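Hypothetical protein TM0486 (Thermotoga maritima, PDB 1VK8) binds thiamin and probably takes part in the response of the cell to oxidative conditions. Local coordinates at residues C[18-23]-C[83-88]. Sequence-based numbering, arbitrary orientation.
Sequences VSIKVV and FVLQLD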
ATOM      1  N   VAL C  18       4.046  11.485  -4.987  1.00  8.36           N
ATOM      2  CA  VAL C  18       4.537  10.141  -4.735  1.00  7.90           C
ATOM      3  C   VAL C  18       4.840  10.040  -3.256  1.00  8.07           C
ATOM      4  O   VAL C  18       5.710  10.750  -2.729  1.00  9.11           O
ATOM      5  CB  VAL C  18       5.832   9.842  -5.539  1.00  6.56           C
ATOM      6  CG1 VAL C  18       6.307   8.425  -5.307  1.00  9.32           C
ATOM      7  CG2 VAL C  18       5.571  10.093  -7.061  1.00 10.53           C
ATOM      8  N   SER C  19       4.109   9.165  -2.579  1.00  8.95           N
ATOM      9  CA  SER C  19       4.350   8.882  -1.187  1.00 10.00           C
ATOM     10  C   SER C  19       5.197   7.647  -1.093  1.00  9.06           C
ATOM     11  O   SER C  19       4.938   6.651  -1.755  1.00  8.24           O
ATOM     12  CB  SER C  19       3.010   8.730  -0.467  1.00 12.85           C
ATOM     13  OG  SER C  19       2.276   9.937  -0.631  1.00 19.66           O
ATOM     14  N   ILE C  20       6.240   7.734  -0.279  1.00  7.86           N
ATOM     15  CA  ILE C  20       7.292   6.750  -0.202  1.00  7.72           C
ATOM     16  C   ILE C  20       7.313   6.227   1.227  1.00  8.89           C
ATOM     17  O   ILE C  20       7.341   7.011   2.191  1.00  6.28           O
ATOM     18  CB  ILE C  20       8.643   7.405  -0.534  1.00  7.78           C
ATOM     19  CG1 ILE C  20       8.636   7.978  -1.940  1.00  8.24           C
ATOM     20  CG2 ILE C  20       9.802   6.419  -0.357  1.00  9.57           C
ATOM     21  CD1 ILE C  20       9.810   8.855  -2.228  1.00  9.82           C
ATOM     22  N   LYS C  21       7.324   4.904   1.358  1.00  8.25           N
ATOM     23  CA  LYS C  21       7.426   4.241   2.652  1.00  5.80           C
ATOM     24  C   LYS C  21       8.548   3.227   2.593  1.00  4.85           C
ATOM     25  O   LYS C  21       8.619   2.416   1.675  1.00  7.36           O
ATOM     26  CB  LYS C  21       6.119   3.541   3.025  1.00  7.76           C
ATOM     27  CG  LYS C  21       6.097   2.896   4.381  1.00  7.40           C
ATOM     28  CD  LYS C  21       4.831   2.102   4.628  1.00  8.29           C
ATOM     29  CE  LYS C  21       4.670   1.720   6.079  1.00  8.56           C
ATOM     30  NZ  LYS C  21       4.032   2.829   6.879  1.00 12.46           N
ATOM     31  N   VAL C  22       9.438   3.295   3.579  1.00  6.83           N
ATOM     32  CA  VAL C  22      10.512   2.320   3.718  1.00  5.22           C
ATOM     33  C   VAL C  22      10.253   1.537   4.984  1.00  5.73           C
ATOM     34  O   VAL C  22      10.040   2.110   6.045  1.00  5.60           O
ATOM     35  CB  VAL C  22      11.896   2.973   3.746  1.00  7.01           C
ATOM     36  CG1 VAL C  22      12.978   1.913   3.863  1.00  9.45           C
ATOM     37  CG2 VAL C  22      12.117   3.858   2.492  1.00 14.33           C
ATOM     38  N   VAL C  23      10.232   0.215   4.859  1.00  6.03           N
ATOM     39  CA  VAL C  23      10.086  -0.677   6.006  1.00  7.77           C
ATOM     40  C   VAL C  23      11.258  -1.665   6.015  1.00  7.15           C
ATOM     41  O   VAL C  23      11.219  -2.686   5.330  1.00  8.66           O
ATOM     42  CB  VAL C  23       8.748  -1.451   5.997  1.00  6.41           C
ATOM     43  CG1 VAL C  23       8.550  -2.136   7.373  1.00 11.37           C
ATOM     44  CG2 VAL C  23       7.578  -0.528   5.629  1.00 12.05           C
ATOM     45  N   PHE C  83      14.744  -4.596   2.737  1.00  6.12           N
ATOM     46  CA  PHE C  83      13.702  -3.647   3.065  1.00  5.95           C
ATOM     47  C   PHE C  83      12.596  -3.688   2.054  1.00  5.60           C
ATOM     48  O   PHE C  83      12.806  -4.060   0.896  1.00  7.47           O
ATOM     49  CB  PHE C  83      14.227  -2.202   3.205  1.00  6.86           C
ATOM     50  CG  PHE C  83      14.959  -1.686   2.012  1.00  7.43           C
ATOM     51  CD1 PHE C  83      16.327  -1.859   1.892  1.00  5.11           C
ATOM     52  CD2 PHE C  83      14.292  -0.997   1.016  1.00  9.02           C
ATOM     53  CE1 PHE C  83      17.011  -1.353   0.789  1.00  8.71           C
ATOM     54  CE2 PHE C  83      14.951  -0.530  -0.097  1.00  5.72           C
ATOM     55  CZ  PHE C  83      16.321  -0.684  -0.207  1.00  7.05           C
ATOM     56  N   VAL C  84      11.408  -3.341   2.510  1.00  5.52           N
ATOM     57  CA  VAL C  84      10.294  -3.067   1.646  1.00  6.43           C
ATOM     58  C   VAL C  84      10.308  -1.572   1.337  1.00  7.74           C
ATOM     59  O   VAL C  84      10.498  -0.734   2.224  1.00  9.08           O
ATOM     60  CB  VAL C  84       8.952  -3.451   2.315  1.00  6.99           C
ATOM     61  CG1 VAL C  84       7.759  -2.936   1.508  1.00  9.22           C
ATOM     62  CG2 VAL C  84       8.880  -4.952   2.542  1.00 12.92           C
ATOM     63  N   LEU C  85      10.122  -1.250   0.069  1.00  5.81           N
ATOM     64  CA  LEU C  85      10.008   0.112  -0.398  1.00  6.78           C
ATOM     65  C   LEU C  85       8.701   0.232  -1.192  1.00  7.84           C
ATOM     66  O   LEU C  85       8.497  -0.458  -2.196  1.00  8.19           O
ATOM     67  CB  LEU C  85      11.206   0.450  -1.264  1.00  8.86           C
ATOM     68  CG  LEU C  85      11.205   1.810  -1.959  1.00  8.60           C
ATOM     69  CD1 LEU C  85      11.250   2.972  -0.986  1.00 12.33           C
ATOM     70  CD2 LEU C  85      12.368   1.885  -2.946  1.00 15.47           C
ATOM     71  N   GLN C  86       7.817   1.100  -0.730  1.00  6.39           N
ATOM     72  CA  GLN C  86       6.498   1.262  -1.313  1.00  5.70           C
ATOM     73  C   GLN C  86       6.320   2.666  -1.823  1.00  7.80           C
ATOM     74  O   GLN C  86       6.678   3.636  -1.140  1.00  5.51           O
ATOM     75  CB  GLN C  86       5.402   0.907  -0.309  1.00  7.60           C
ATOM     76  CG  GLN C  86       5.434  -0.557   0.088  1.00  6.32           C
ATOM     77  CD  GLN C  86       4.404  -0.925   1.123  1.00  7.50           C
ATOM     78  OE1 GLN C  86       3.944  -0.062   1.852  1.00  7.94           O
ATOM     79  NE2 GLN C  86       4.074  -2.202   1.215  1.00  8.24           N
ATOM     80  N   LEU C  87       5.836   2.768  -3.058  1.00  7.59           N
ATOM     81  CA  LEU C  87       5.485   4.036  -3.693  1.00  7.08           C
ATOM     82  C   LEU C  87       3.988   4.060  -3.993  1.00  9.73           C
ATOM     83  O   LEU C  87       3.430   3.100  -4.552  1.00  8.03           O
ATOM     84  CB  LEU C  87       6.215   4.194  -5.013  1.00  7.42           C
ATOM     85  CG  LEU C  87       7.731   4.033  -5.081  1.00 13.46           C
ATOM     86  CD1 LEU C  87       8.177   4.471  -6.469  1.00 16.75           C
ATOM     87  CD2 LEU C  87       8.446   4.807  -4.032  1.00 12.46           C
ATOM     88  N   ASP C  88       3.341   5.171  -3.647  1.00  6.03           N
ATOM     89  CA  ASP C  88       1.929   5.391  -3.948  1.00  7.69           C
ATOM     90  C   ASP C  88       1.875   6.677  -4.769  1.00  8.29           C
ATOM     91  O   ASP C  88       2.020   7.796  -4.256  1.00  6.54           O
ATOM     92  CB  ASP C  88       1.156   5.439  -2.612  1.00 10.85           C
ATOM     93  CG  ASP C  88      -0.277   5.922  -2.740  1.00 13.91           C
ATOM     94  OD1 ASP C  88      -0.859   5.698  -3.797  1.00 15.70           O
ATOM     95  OD2 ASP C  88      -0.917   6.481  -1.797  1.00 18.41           O
TER
HETATM   96  O   HOH W   1       0.910  10.247  -3.505  1.00 15.76           O
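Strands 16-24 and 82-92 are antiparallel neighbours in the four-stranded sheet of a ferredoxin-like βαββαβ fold, joined here by three hydrogen-bonded pairs, Ser19-Asp88, Lys21-Gln86 and Val23-Val84. Each is doubly bonded; the shortest link, Val23 N to Val84 O, spans 2.8 Å at an N-H...O angle of 174°. At the opposite end Ser19 N reaches Asp88 O (3.0 Å) from 35° out of the carbonyl plane, and a water donates to the same oxygen (2.8 Å) while also bonding Ser19 OG, which hydrogen-bonds Thr57 OG1 as well.

On the apolar face, Leu85 CD1 touches both Ile20 CG2 (3.8 Å) and Val22 CG2 (3.7 Å). Leu87, lying alongside Ile20, brings CD2 to 3.8 Å from Ile20 CG1. On the other face Lys21 stays extended through chi3, laying its methylenes along Gln86, and Lys21 CD lies 3.6 Å from Gln86 OE1. A bend at chi4 (84°) turns Lys21 NZ away, to a salt bridge with Asp88 of the fourth subunit; Gln86 OE1 bonds Gln86 of the third.

Helices 31-43 and 62-76 cover the apolar face, Ile42 meeting Ile20 and Val69 meeting Leu85. Strand 56-60 flanks 16-24, whereas 82-92 pairs with a strand of the second subunit, continuing the sheet across the interface.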